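Local atomic coordinates of aminotransferase class I and II (Streptococcus suis 89/1591, PDB entry 3OP7), a protein that probably transfers amino groups between amino acids and keto acids, using a pyridoxal phosphate cofactor bound to a lysine through a Schiff base. Residues Glu10-Leu13 with Asn14-Asn18; Tyr49-Leu52 with Gln53-Leu57; Asn94-Val97 with Leu98-Ile102; Val234-His238 with Gln239-Ile243; Phe258-Leu261 with Val262-Ala266. One frame throughout, in Å; residues are numbered along the deposited sequence. Where two conformers were deposited one is given.

Interaction 1: Glu10-Leu13 with Asn14-Asn18; sequences EEWL and NVHEN
Trp12 and His16, one turn apart on the N-terminal helix 8-16, form the tight part of this contact. The pair is edge-to-face but tilted: the imidazole turns an edge toward one face of the indole, with His16 CD2 3.4 Å from Trp12 CE3 and the planes 52° apart. His16 CG lies beside its own backbone N (chi1 -59°), which carries the ring back along the helix to Trp12. Leu324 of helix 319-330 and Leu333 pack against both residues, and Trp12 NE1 is hydrogen-bonded to Leu334 O, fixing the indole in the fold.

The Glu11 and Val15 side is looser. Their side chains run side by side, with Glu11 OE2 3.5 Å from Val15 CG2, and Val15 is exposed, while Glu11 OE1 forms a salt bridge with Arg339. On the subunit-facing side, Glu10 and Asn14 are linked by water, which lies 2.6 Å from Glu10 OE2 and 2.8 Å from Asn14 OD1. The chemistry thus divides by direction: aromatic packing and the Glu11-Arg339 salt bridge hold the helix to its own chain, whereas Glu10 OE1 accepts from Asp249 N of the second subunit and Asn14 ND2 donates to Arg245 O there.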
loop_
_atom_site.group_PDB
_atom_site.type_symbol
_atom_site.label_atom_id
_atom_site.label_comp_id
_atom_site.label_asym_id
_atom_site.label_seq_id
_atom_site.Cartn_x
_atom_site.Cartn_y
_atom_site.Cartn_z
ATOM N N GLU A 10 -0.672 16.411 -2.221
ATOM C CA GLU A 10 -1.289 15.565 -3.257
ATOM C C GLU A 10 -2.378 16.271 -4.094
ATOM O O GLU A 10 -2.400 16.214 -5.341
ATOM C CB GLU A 10 -1.876 14.269 -2.604
ATOM C CG GLU A 10 -2.437 13.301 -3.605
ATOM C CD GLU A 10 -2.968 11.985 -2.945
ATOM O OE1 GLU A 10 -2.977 11.906 -1.718
ATOM O OE2 GLU A 10 -3.364 11.077 -3.711
ATOM N N GLU A 11 -3.293 16.958 -3.416
ATOM C CA GLU A 11 -4.381 17.631 -4.087
ATOM C C GLU A 11 -3.785 18.715 -5.022
ATOM O O GLU A 11 -4.202 18.869 -6.170
ATOM C CB GLU A 11 -5.318 18.260 -3.040
ATOM C CG GLU A 11 -6.645 18.820 -3.623
ATOM C CD GLU A 11 -6.532 20.250 -4.182
ATOM O OE1 GLU A 11 -5.618 20.999 -3.748
ATOM O OE2 GLU A 11 -7.351 20.627 -5.077
ATOM N N TRP A 12 -2.806 19.453 -4.511
ATOM C CA TRP A 12 -2.137 20.491 -5.328
ATOM C C TRP A 12 -1.509 19.872 -6.579
ATOM O O TRP A 12 -1.772 20.349 -7.679
ATOM C CB TRP A 12 -1.060 21.185 -4.507
ATOM C CG TRP A 12 -0.192 22.091 -5.308
ATOM C CD1 TRP A 12 1.062 21.817 -5.771
ATOM C CD2 TRP A 12 -0.483 23.434 -5.677
ATOM N NE1 TRP A 12 1.557 22.922 -6.456
ATOM C CE2 TRP A 12 0.619 23.920 -6.414
ATOM C CE3 TRP A 12 -1.601 24.255 -5.514
ATOM C CZ2 TRP A 12 0.644 25.219 -6.953
ATOM C CZ3 TRP A 12 -1.574 25.543 -6.025
ATOM C CH2 TRP A 12 -0.462 26.003 -6.757
ATOM N N LEU A 13 -0.702 18.826 -6.390
ATOM C CA LEU A 13 -0.065 18.131 -7.516
ATOM C C LEU A 13 -1.092 17.501 -8.465
ATOM O O LEU A 13 -0.944 17.616 -9.697
ATOM C CB LEU A 13 0.958 17.104 -7.058
ATOM C CG LEU A 13 2.141 17.673 -6.275
ATOM C CD1 LEU A 13 3.045 16.618 -5.690
ATOM C CD2 LEU A 13 2.949 18.701 -7.157
ATOM N N ASN A 14 -2.130 16.833 -7.929
ATOM C CA ASN A 14 -3.175 16.287 -8.801
ATOM C C ASN A 14 -3.715 17.332 -9.783
ATOM O O ASN A 14 -3.891 17.058 -10.981
ATOM C CB ASN A 14 -4.366 15.751 -7.992
ATOM C CG ASN A 14 -4.087 14.433 -7.314
ATOM O OD1 ASN A 14 -3.136 13.716 -7.643
ATOM N ND2 ASN A 14 -4.921 14.103 -6.339
ATOM N N VAL A 15 -3.986 18.541 -9.276
ATOM C CA VAL A 15 -4.588 19.591 -10.092
ATOM C C VAL A 15 -3.576 20.211 -11.080
ATOM O O VAL A 15 -3.942 20.485 -12.232
ATOM C CB VAL A 15 -5.248 20.698 -9.244
ATOM C CG1 VAL A 15 -5.750 21.873 -10.130
ATOM C CG2 VAL A 15 -6.406 20.153 -8.444
ATOM N N HIS A 16 -2.321 20.363 -10.673
ATOM C CA HIS A 16 -1.380 21.241 -11.406
ATOM C C HIS A 16 -0.179 20.589 -12.082
ATOM O O HIS A 16 0.448 21.221 -12.920
ATOM C CB HIS A 16 -0.876 22.379 -10.488
ATOM C CG HIS A 16 -1.973 23.234 -9.961
ATOM N ND1 HIS A 16 -2.774 24.007 -10.773
ATOM C CD2 HIS A 16 -2.416 23.424 -8.699
ATOM C CE1 HIS A 16 -3.671 24.630 -10.027
ATOM N NE2 HIS A 16 -3.476 24.285 -8.766
ATOM N N GLU A 17 0.125 19.338 -11.763
ATOM C CA GLU A 17 1.344 18.684 -12.269
ATOM C C GLU A 17 1.386 18.638 -13.828
ATOM O O GLU A 17 2.461 18.811 -14.428
ATOM C CB GLU A 17 1.454 17.260 -11.722
ATOM C CG GLU A 17 2.797 16.915 -11.132
ATOM C CD GLU A 17 2.788 15.544 -10.370
ATOM O OE1 GLU A 17 1.784 14.767 -10.432
ATOM O OE2 GLU A 17 3.811 15.249 -9.703
ATOM N N ASN A 18 0.214 18.466 -14.453
ATOM C CA ASN A 18 0.106 18.406 -15.924
ATOM C C ASN A 18 0.243 19.757 -16.605
ATOM O O ASN A 18 0.335 19.836 -17.843
ATOM C CB ASN A 18 -1.255 17.821 -16.327
ATOM C CG ASN A 18 -1.324 16.330 -16.132
ATOM O OD1 ASN A 18 -0.354 15.691 -15.734
ATOM N ND2 ASN A 18 -2.487 15.755 -16.452
HETATM O O HOH W 1 -2.781 11.387 -6.202
#

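Interaction 2: Tyr49-Leu52 with Gln53-Leu57; sequences YKKL and QGTKL
Thr55 turns back over Lys51 and Leu52 at the C-terminal end of helix 45-53 in the aminotransferase fold, where its N bonds three residues back, as in a 3-10 turn. The Thr55 CA-CB bond points toward the helix, and OG1 lies beside its own backbone N (chi1 -59°), a setting that brings the hydroxyl to Lys51 O at 2.8 Å. It approaches from above that carbonyl's plane, 39° out of it. Thr55 N donates to the next carbonyl, Leu52 O, at 3.0 Å and likewise from above the plane, so the one residue engages two successive carbonyls of the helix end. Gly54 N adds a weak bond to Lys51 O.

Gln53 is oriented differently. Its N bonds to Tyr49 O at 2.8 Å in the helical pattern, but its extended side chain serves the dimer: Gln53 OE1 is hydrogen-bonded to Tyr49 OH of the second subunit, and Gln53 NE2 donates to Glu35 OE1 there. Tyr49 reciprocates with its own hydroxyl and stacks its ring on Tyr49 of the second subunit. Leu52 points away from the loop, packing on Phe258 of helix 257-268 and on Leu34 of the second subunit. Helix end and dimer interface therefore share these few residues. A water donates to both Leu52 O and Thr55 O, at 2.8 Å from the first and 2.6 Å from the second.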
loop_
_atom_site.group_PDB
_atom_site.type_symbol
_atom_site.label_atom_id
_atom_site.label_comp_id
_atom_site.label_asym_id
_atom_site.label_seq_id
_atom_site.Cartn_x
_atom_site.Cartn_y
_atom_site.Cartn_z
ATOM N N TYR A 49 17.646 -10.381 -16.227
ATOM C CA TYR A 49 16.387 -10.719 -16.901
ATOM C C TYR A 49 16.114 -12.216 -16.904
ATOM O O TYR A 49 14.964 -12.627 -16.826
ATOM C CB TYR A 49 16.350 -10.188 -18.313
ATOM C CG TYR A 49 16.341 -8.661 -18.367
ATOM C CD1 TYR A 49 15.452 -7.924 -17.612
ATOM C CD2 TYR A 49 17.222 -7.971 -19.200
ATOM C CE1 TYR A 49 15.465 -6.507 -17.641
ATOM C CE2 TYR A 49 17.222 -6.604 -19.256
ATOM C CZ TYR A 49 16.375 -5.877 -18.493
ATOM O OH TYR A 49 16.403 -4.521 -18.591
ATOM N N LYS A 50 17.172 -13.008 -17.016
ATOM C CA LYS A 50 17.031 -14.454 -16.964
ATOM C C LYS A 50 16.456 -14.870 -15.614
ATOM O O LYS A 50 15.547 -15.683 -15.569
ATOM C CB LYS A 50 18.369 -15.166 -17.224
ATOM C CG LYS A 50 18.202 -16.670 -17.476
ATOM C CD LYS A 50 19.418 -17.267 -18.242
ATOM C CE LYS A 50 19.214 -18.728 -18.683
ATOM N NZ LYS A 50 20.254 -19.163 -19.697
ATOM N N LYS A 51 16.981 -14.320 -14.533
ATOM C CA LYS A 51 16.499 -14.645 -13.206
ATOM C C LYS A 51 15.037 -14.183 -13.071
ATOM O O LYS A 51 14.163 -14.942 -12.676
ATOM C CB LYS A 51 17.355 -13.981 -12.147
ATOM C CG LYS A 51 16.891 -14.235 -10.689
ATOM C CD LYS A 51 18.028 -13.842 -9.798
ATOM C CE LYS A 51 17.662 -13.774 -8.339
ATOM N NZ LYS A 51 18.873 -13.169 -7.660
ATOM N N LEU A 52 14.785 -12.931 -13.451
ATOM C CA LEU A 52 13.442 -12.364 -13.357
ATOM C C LEU A 52 12.425 -13.183 -14.126
ATOM O O LEU A 52 11.353 -13.463 -13.603
ATOM C CB LEU A 52 13.430 -10.938 -13.889
ATOM C CG LEU A 52 12.032 -10.322 -14.036
ATOM C CD1 LEU A 52 11.391 -10.132 -12.665
ATOM C CD2 LEU A 52 12.105 -8.982 -14.853
ATOM N N GLN A 53 12.756 -13.520 -15.358
ATOM C CA GLN A 53 11.819 -14.092 -16.331
ATOM C C GLN A 53 11.227 -15.434 -15.889
ATOM O O GLN A 53 10.094 -15.769 -16.219
ATOM C CB GLN A 53 12.544 -14.267 -17.663
ATOM C CG GLN A 53 11.739 -14.859 -18.779
ATOM C CD GLN A 53 12.281 -14.521 -20.173
ATOM O OE1 GLN A 53 12.823 -13.434 -20.390
ATOM N NE2 GLN A 53 12.124 -15.467 -21.122
ATOM N N GLY A 54 12.012 -16.168 -15.119
ATOM C CA GLY A 54 11.597 -17.457 -14.598
ATOM C C GLY A 54 11.089 -17.473 -13.179
ATOM O O GLY A 54 10.772 -18.569 -12.657
ATOM N N THR A 55 10.977 -16.296 -12.561
ATOM C CA THR A 55 10.489 -16.171 -11.188
ATOM C C THR A 55 8.962 -16.117 -11.205
ATOM O O THR A 55 8.374 -15.273 -11.851
ATOM C CB THR A 55 11.112 -14.973 -10.471
ATOM O OG1 THR A 55 12.529 -15.133 -10.449
ATOM C CG2 THR A 55 10.599 -14.817 -9.039
ATOM N N LYS A 56 8.319 -16.999 -10.457
ATOM C CA LYS A 56 6.854 -16.936 -10.330
ATOM C C LYS A 56 6.450 -15.585 -9.725
ATOM O O LYS A 56 7.011 -15.137 -8.713
ATOM C CB LYS A 56 6.363 -18.054 -9.430
ATOM C CG LYS A 56 6.410 -19.400 -10.089
ATOM C CD LYS A 56 5.908 -20.469 -9.142
ATOM C CE LYS A 56 6.290 -21.876 -9.591
ATOM N NZ LYS A 56 5.816 -22.203 -10.969
ATOM N N LEU A 57 5.479 -14.933 -10.356
ATOM C CA LEU A 57 4.974 -13.653 -9.844
ATOM C C LEU A 57 3.796 -14.030 -8.892
ATOM O O LEU A 57 2.642 -13.558 -9.012
ATOM C CB LEU A 57 4.566 -12.752 -11.009
ATOM C CG LEU A 57 5.712 -12.369 -11.950
ATOM C CD1 LEU A 57 5.162 -11.667 -13.217
ATOM C CD2 LEU A 57 6.715 -11.489 -11.192
HETATM O O HOH W 2 8.549 -13.432 -13.681
#

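Interaction 3: Asn94-Val97 with Leu98-Ile102; sequences NLLV and LYSLI
The Tyr99 ring, the aromatic group of this contact, starts from a CB that packs on Leu95 one turn earlier in helix 89-101, which lies against the large mixed sheet of the aminotransferase fold. Leu95 O stands oblique to the ring, and Leu95 CD1 is 4.2 Å from Tyr99 CB, the two side chains lying side by side and pointing the same way. With CG opposite the backbone N (chi1 -157°), the ring leads off from the helix to the second subunit, where its OH bonds to Ser124 OG and its side chain packs on Ile121. Leu95 meets Leu95 of that subunit. The flat amide of Asn94 is held through ND2, which donates to Gln117 OE1 and Asp193 OD2.

A different side of the helix faces the sheet. Val97 CG1 and Leu101 CD1 meet at 4.0 Å, their side chains crossing at a slant, and both residues touch Met157 and Ile215 of the sheet's strands. The helix thus joins the sheet of its own chain to the dimer partner.

Ser100 is buried, and its hydroxyl is satisfied within the helix. Leu96 O accepts both Ser100 N, at 3.0 Å, and Ser100 OG, at 2.8 Å, the two donors arriving from opposite faces of the carbonyl plane. Leu96 CD1 lies beside the same hydroxyl, 3.5 Å from Ser100 OG.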
loop_
_atom_site.group_PDB
_atom_site.type_symbol
_atom_site.label_atom_id
_atom_site.label_comp_id
_atom_site.label_asym_id
_atom_site.label_seq_id
_atom_site.Cartn_x
_atom_site.Cartn_y
_atom_site.Cartn_z
ATOM N N ASN A 94 5.135 4.059 7.105
ATOM C CA ASN A 94 4.483 4.960 8.068
ATOM C C ASN A 94 3.076 4.504 8.397
ATOM O O ASN A 94 2.692 4.515 9.580
ATOM C CB ASN A 94 4.434 6.440 7.571
ATOM C CG ASN A 94 5.758 7.143 7.586
ATOM O OD1 ASN A 94 6.620 6.919 8.456
ATOM N ND2 ASN A 94 5.884 8.142 6.701
ATOM N N LEU A 95 2.293 4.149 7.374
ATOM C CA LEU A 95 0.933 3.703 7.586
ATOM C C LEU A 95 0.922 2.436 8.425
ATOM O O LEU A 95 0.101 2.298 9.347
ATOM C CB LEU A 95 0.245 3.423 6.255
ATOM C CG LEU A 95 -1.188 2.881 6.390
ATOM C CD1 LEU A 95 -2.079 3.809 7.208
ATOM C CD2 LEU A 95 -1.746 2.598 5.011
ATOM N N LEU A 96 1.760 1.470 8.086
ATOM C CA LEU A 96 1.788 0.205 8.844
ATOM C C LEU A 96 2.092 0.457 10.335
ATOM O O LEU A 96 1.445 -0.126 11.220
ATOM C CB LEU A 96 2.826 -0.715 8.284
ATOM C CG LEU A 96 3.026 -2.072 8.995
ATOM C CD1 LEU A 96 1.712 -2.887 9.017
ATOM C CD2 LEU A 96 4.196 -2.839 8.330
ATOM N N VAL A 97 3.063 1.313 10.605
ATOM C CA VAL A 97 3.444 1.619 12.007
ATOM C C VAL A 97 2.243 2.227 12.758
ATOM O O VAL A 97 1.818 1.733 13.826
ATOM C CB VAL A 97 4.654 2.541 12.106
ATOM C CG1 VAL A 97 4.925 3.017 13.602
ATOM C CG2 VAL A 97 5.882 1.803 11.559
ATOM N N LEU A 98 1.667 3.279 12.178
ATOM C CA LEU A 98 0.613 4.024 12.855
ATOM C C LEU A 98 -0.657 3.215 12.977
ATOM O O LEU A 98 -1.299 3.152 14.027
ATOM C CB LEU A 98 0.408 5.369 12.120
ATOM C CG LEU A 98 1.651 6.280 12.160
ATOM C CD1 LEU A 98 1.588 7.340 11.060
ATOM C CD2 LEU A 98 1.777 6.936 13.543
ATOM N N TYR A 99 -1.022 2.556 11.904
ATOM C CA TYR A 99 -2.249 1.797 11.925
ATOM C C TYR A 99 -2.164 0.620 12.924
ATOM O O TYR A 99 -3.161 0.285 13.600
ATOM C CB TYR A 99 -2.558 1.343 10.516
ATOM C CG TYR A 99 -3.982 1.021 10.197
ATOM C CD1 TYR A 99 -5.035 1.541 10.924
ATOM C CD2 TYR A 99 -4.284 0.164 9.174
ATOM C CE1 TYR A 99 -6.361 1.205 10.634
ATOM C CE2 TYR A 99 -5.607 -0.157 8.870
ATOM C CZ TYR A 99 -6.630 0.374 9.596
ATOM O OH TYR A 99 -7.935 0.008 9.294
ATOM N N SER A 100 -0.995 0.000 13.036
ATOM C CA SER A 100 -0.794 -1.155 13.904
ATOM C C SER A 100 -0.797 -0.725 15.372
ATOM O O SER A 100 -1.371 -1.430 16.240
ATOM C CB SER A 100 0.549 -1.837 13.581
ATOM O OG SER A 100 0.510 -2.470 12.319
ATOM N N LEU A 101 -0.138 0.395 15.666
ATOM C CA LEU A 101 0.182 0.729 17.043
ATOM C C LEU A 101 -0.717 1.744 17.714
ATOM O O LEU A 101 -0.776 1.772 18.943
ATOM C CB LEU A 101 1.659 1.180 17.170
ATOM C CG LEU A 101 2.670 0.118 16.735
ATOM C CD1 LEU A 101 4.070 0.759 16.770
ATOM C CD2 LEU A 101 2.595 -1.162 17.592
ATOM N N ILE A 102 -1.380 2.591 16.949
ATOM C CA ILE A 102 -2.106 3.700 17.537
ATOM C C ILE A 102 -3.543 3.291 17.803
ATOM O O ILE A 102 -4.236 2.783 16.910
ATOM C CB ILE A 102 -2.032 4.960 16.657
ATOM C CG1 ILE A 102 -0.595 5.463 16.565
ATOM C CG2 ILE A 102 -2.935 6.094 17.206
ATOM C CD1 ILE A 102 0.146 5.649 17.916
#

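Interaction 4: Val234-His238 with Gln239-Ile243; sequences VAANH and QVTDI
Asn237 O is gripped by two donors of Thr241, N and OG1, each at 2.9 Å, in the first turn of helix 238-244. Asn237 is the N-cap: its OD1 accepts from Val240 N at 2.7 Å, with an N-H...O angle of 174°. The cap depends on chi1 of 70°, which sets CG between the backbone N and carbonyl carbon and folds the amide over the helix start. Its ND2 donates to Asp212 O, holding the amide's rotation.

While Thr241 N is nearly collinear with the Asn237 carbonyl, its OG1 comes from above the plane, 49° out of it. Ahead of the cap, Ala236 CB meets Val240 CG1 at 3.6 Å, an apolar seam where strand 232-235 hands the chain over to the helix. On the outer side, Asp242 OD1 forms a salt bridge with Arg245. A water donates to Thr241 OG1 at 2.9 Å and, weakly, to Val234 O.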
loop_
_atom_site.group_PDB
_atom_site.type_symbol
_atom_site.label_atom_id
_atom_site.label_comp_id
_atom_site.label_asym_id
_atom_site.label_seq_id
_atom_site.Cartn_x
_atom_site.Cartn_y
_atom_site.Cartn_z
ATOM N N VAL A 234 10.331 -0.742 7.474
ATOM C CA VAL A 234 10.404 -0.376 8.874
ATOM C C VAL A 234 11.527 -1.160 9.558
ATOM O O VAL A 234 11.660 -2.387 9.316
ATOM C CB VAL A 234 9.084 -0.730 9.583
ATOM C CG1 VAL A 234 9.117 -0.279 11.049
ATOM C CG2 VAL A 234 7.906 -0.156 8.813
ATOM N N ALA A 235 12.300 -0.468 10.393
ATOM C CA ALA A 235 13.271 -1.080 11.264
ATOM C C ALA A 235 12.802 -0.791 12.679
ATOM O O ALA A 235 12.570 0.346 13.023
ATOM C CB ALA A 235 14.674 -0.537 11.037
ATOM N N ALA A 236 12.629 -1.816 13.500
ATOM C CA ALA A 236 12.138 -1.600 14.863
ATOM C C ALA A 236 12.669 -2.694 15.784
ATOM O O ALA A 236 13.272 -3.665 15.323
ATOM C CB ALA A 236 10.621 -1.597 14.869
ATOM N N ASN A 237 12.450 -2.554 17.091
ATOM C CA ASN A 237 12.786 -3.685 17.987
ATOM C C ASN A 237 11.976 -4.945 17.691
ATOM O O ASN A 237 10.974 -4.918 16.969
ATOM C CB ASN A 237 12.746 -3.321 19.467
ATOM C CG ASN A 237 11.344 -3.056 19.995
ATOM O OD1 ASN A 237 10.390 -3.761 19.653
ATOM N ND2 ASN A 237 11.243 -2.107 20.951
ATOM N N HIS A 238 12.413 -6.065 18.273
ATOM C CA HIS A 238 11.763 -7.372 17.994
ATOM C C HIS A 238 10.291 -7.367 18.371
ATOM O O HIS A 238 9.457 -7.943 17.668
ATOM C CB HIS A 238 12.472 -8.510 18.755
ATOM C CG HIS A 238 11.856 -9.864 18.546
ATOM N ND1 HIS A 238 11.975 -10.565 17.364
ATOM C CD2 HIS A 238 11.117 -10.643 19.370
ATOM C CE1 HIS A 238 11.344 -11.722 17.473
ATOM N NE2 HIS A 238 10.810 -11.791 18.677
ATOM N N GLN A 239 9.946 -6.714 19.490
ATOM C CA GLN A 239 8.559 -6.696 19.949
ATOM C C GLN A 239 7.666 -5.936 18.959
ATOM O O GLN A 239 6.586 -6.419 18.569
ATOM C CB GLN A 239 8.471 -6.062 21.341
ATOM C CG GLN A 239 9.000 -6.938 22.479
ATOM C CD GLN A 239 9.259 -6.124 23.736
ATOM O OE1 GLN A 239 9.920 -5.085 23.686
ATOM N NE2 GLN A 239 8.726 -6.584 24.863
ATOM N N VAL A 240 8.111 -4.748 18.550
ATOM C CA VAL A 240 7.334 -3.965 17.591
ATOM C C VAL A 240 7.216 -4.694 16.254
ATOM O O VAL A 240 6.117 -4.806 15.658
ATOM C CB VAL A 240 7.924 -2.565 17.379
ATOM C CG1 VAL A 240 7.275 -1.892 16.129
ATOM C CG2 VAL A 240 7.684 -1.727 18.694
ATOM N N THR A 241 8.335 -5.230 15.787
ATOM C CA THR A 241 8.348 -5.962 14.518
ATOM C C THR A 241 7.339 -7.092 14.549
ATOM O O THR A 241 6.566 -7.328 13.595
ATOM C CB THR A 241 9.760 -6.487 14.189
ATOM O OG1 THR A 241 10.647 -5.356 14.077
ATOM C CG2 THR A 241 9.797 -7.209 12.853
ATOM N N ASP A 242 7.331 -7.806 15.661
ATOM C CA ASP A 242 6.345 -8.902 15.809
ATOM C C ASP A 242 4.894 -8.434 15.781
ATOM O O ASP A 242 4.032 -9.186 15.313
ATOM C CB ASP A 242 6.537 -9.660 17.115
ATOM C CG ASP A 242 7.573 -10.772 17.021
ATOM O OD1 ASP A 242 7.893 -11.190 15.892
ATOM O OD2 ASP A 242 8.050 -11.249 18.097
ATOM N N ILE A 243 4.603 -7.244 16.309
ATOM C CA ILE A 243 3.242 -6.705 16.221
ATOM C C ILE A 243 2.885 -6.380 14.780
ATOM O O ILE A 243 1.867 -6.862 14.232
ATOM C CB ILE A 243 3.066 -5.476 17.095
ATOM C CG1 ILE A 243 3.182 -5.827 18.580
ATOM C CG2 ILE A 243 1.750 -4.802 16.795
ATOM C CD1 ILE A 243 3.282 -4.616 19.505
HETATM O O HOH W 3 10.095 -3.697 11.702
HETATM O O HOH W 4 8.784 -2.036 22.608
#

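Interaction 5: Phe258-Leu261 with Val262-Ala266; sequences FDDL and VAQLA
Val262 CG2 sits over one face of the Phe258 ring, the closest apolar side-chain meeting in this turn of helix 257-268. It is a CH-pi contact: the methyl is 3.6 Å from the ring centroid and 23° off the normal, shifted toward Phe258 CZ at 3.4 Å. The Phe258 CG stands opposite its backbone N (chi1 165°), whereas Val262 CG2 lies beside its own, and these two settings bring methyl and ring together. At the ring's edge, in its plane, lies Asp259 OD1.

The polar counterpart is Asp260 with Gln264. Gln264 NE2 donates to Asp260 OD2 at 2.9 Å, reaching the syn side of the oxygen but 35° out of the carboxylate plane, so the bond is good without being coplanar. The backbone bond from Gln264 N to Asp260 O, also 2.9 Å, joins the same pair.

Farther out, Asp260 OD1 is hydrogen-bonded to Gln86 NE2 and Ser65 OG, so both carboxylate oxygens are engaged and the group's rotation is fixed. Phe48 of helix 45-53 and Leu37 of helix 34-41 pack on Val262, and Phe258 stacks on Phe258 of the second subunit. Asp259 also faces its own copy there, OD2 close to OD2; two like charges so near would probably favour sharing a proton or raise one pKa. A charge on buried Asp260, if ionised, would by contrast probably be stabilised by its three neutral partners.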
loop_
_atom_site.group_PDB
_atom_site.type_symbol
_atom_site.label_atom_id
_atom_site.label_comp_id
_atom_site.label_asym_id
_atom_site.label_seq_id
_atom_site.Cartn_x
_atom_site.Cartn_y
_atom_site.Cartn_z
ATOM N N PHE A 258 9.326 -8.134 -8.569
ATOM C CA PHE A 258 10.348 -7.416 -9.343
ATOM C C PHE A 258 10.856 -6.294 -8.494
ATOM O O PHE A 258 12.050 -6.014 -8.479
ATOM C CB PHE A 258 9.750 -6.863 -10.635
ATOM C CG PHE A 258 10.564 -5.837 -11.327
ATOM C CD1 PHE A 258 10.433 -4.501 -10.983
ATOM C CD2 PHE A 258 11.467 -6.175 -12.341
ATOM C CE1 PHE A 258 11.149 -3.527 -11.647
ATOM C CE2 PHE A 258 12.201 -5.166 -13.003
ATOM C CZ PHE A 258 12.015 -3.865 -12.651
ATOM N N ASP A 259 9.952 -5.669 -7.762
ATOM C CA ASP A 259 10.334 -4.500 -6.949
ATOM C C ASP A 259 11.418 -4.863 -5.893
ATOM O O ASP A 259 12.437 -4.184 -5.704
ATOM C CB ASP A 259 9.091 -3.878 -6.324
ATOM C CG ASP A 259 8.057 -3.440 -7.355
ATOM O OD1 ASP A 259 8.452 -3.036 -8.469
ATOM O OD2 ASP A 259 6.828 -3.511 -7.007
ATOM N N ASP A 260 11.199 -5.966 -5.183
ATOM C CA ASP A 260 12.174 -6.504 -4.261
ATOM C C ASP A 260 13.494 -6.911 -4.956
ATOM O O ASP A 260 14.569 -6.730 -4.402
ATOM C CB ASP A 260 11.575 -7.665 -3.457
ATOM C CG ASP A 260 12.640 -8.455 -2.701
ATOM O OD1 ASP A 260 12.966 -8.114 -1.557
ATOM O OD2 ASP A 260 13.114 -9.443 -3.293
ATOM N N LEU A 261 13.418 -7.507 -6.151
ATOM C CA LEU A 261 14.621 -7.895 -6.920
ATOM C C LEU A 261 15.481 -6.671 -7.223
ATOM O O LEU A 261 16.711 -6.699 -7.034
ATOM C CB LEU A 261 14.219 -8.564 -8.229
ATOM C CG LEU A 261 14.644 -9.965 -8.646
ATOM C CD1 LEU A 261 14.952 -9.924 -10.129
ATOM C CD2 LEU A 261 15.803 -10.619 -7.819
ATOM N N VAL A 262 14.848 -5.601 -7.701
ATOM C CA VAL A 262 15.573 -4.351 -7.969
ATOM C C VAL A 262 16.114 -3.791 -6.664
ATOM O O VAL A 262 17.260 -3.326 -6.624
ATOM C CB VAL A 262 14.711 -3.290 -8.697
ATOM C CG1 VAL A 262 15.470 -1.960 -8.853
ATOM C CG2 VAL A 262 14.228 -3.848 -10.063
ATOM N N ALA A 263 15.332 -3.888 -5.590
ATOM C CA ALA A 263 15.797 -3.343 -4.294
ATOM C C ALA A 263 17.065 -4.083 -3.840
ATOM O O ALA A 263 17.957 -3.462 -3.323
ATOM C CB ALA A 263 14.694 -3.459 -3.216
ATOM N N GLN A 264 17.104 -5.412 -4.024
ATOM C CA GLN A 264 18.270 -6.212 -3.626
ATOM C C GLN A 264 19.525 -5.657 -4.359
ATOM O O GLN A 264 20.589 -5.472 -3.780
ATOM C CB GLN A 264 18.091 -7.675 -4.018
ATOM C CG GLN A 264 17.072 -8.472 -3.198
ATOM C CD GLN A 264 16.966 -9.913 -3.654
ATOM O OE1 GLN A 264 17.975 -10.616 -3.801
ATOM N NE2 GLN A 264 15.763 -10.345 -3.916
ATOM N N LEU A 265 19.381 -5.495 -5.671
ATOM C CA LEU A 265 20.465 -4.949 -6.511
ATOM C C LEU A 265 20.891 -3.539 -6.079
ATOM O O LEU A 265 22.106 -3.263 -5.934
ATOM C CB LEU A 265 20.029 -4.970 -7.974
ATOM C CG LEU A 265 21.032 -4.459 -9.010
ATOM C CD1 LEU A 265 22.361 -5.247 -8.957
ATOM C CD2 LEU A 265 20.385 -4.576 -10.398
ATOM N N ALA A 266 19.938 -2.630 -5.883
ATOM C CA ALA A 266 20.244 -1.267 -5.460
ATOM C C ALA A 266 20.934 -1.239 -4.110
ATOM O O ALA A 266 21.959 -0.549 -3.926
ATOM C CB ALA A 266 18.970 -0.388 -5.429
#

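In the fold
Along the chain the five contacts follow in numerical order, each closing before the next opens. Two pairs touch. Interactions 2 and 5, centres 12 Å apart, join helix 45-53 to helix 257-268 through Leu52 CD2 and Phe258 CD2 at 3.8 Å. Interactions 3 and 4, also 12 Å between centres, pack helix 89-101 against strand 232-235 of the large mixed sheet and against helix 238-244, which follows it. Interaction 1, on helix 8-16, stands apart: its centre is 27 Å from that of interaction 3 and 36 Å from that of interaction 2. Interactions 1, 2, 3 and 5 all meet the second subunit, so distant parts of the chain contribute to one dimer.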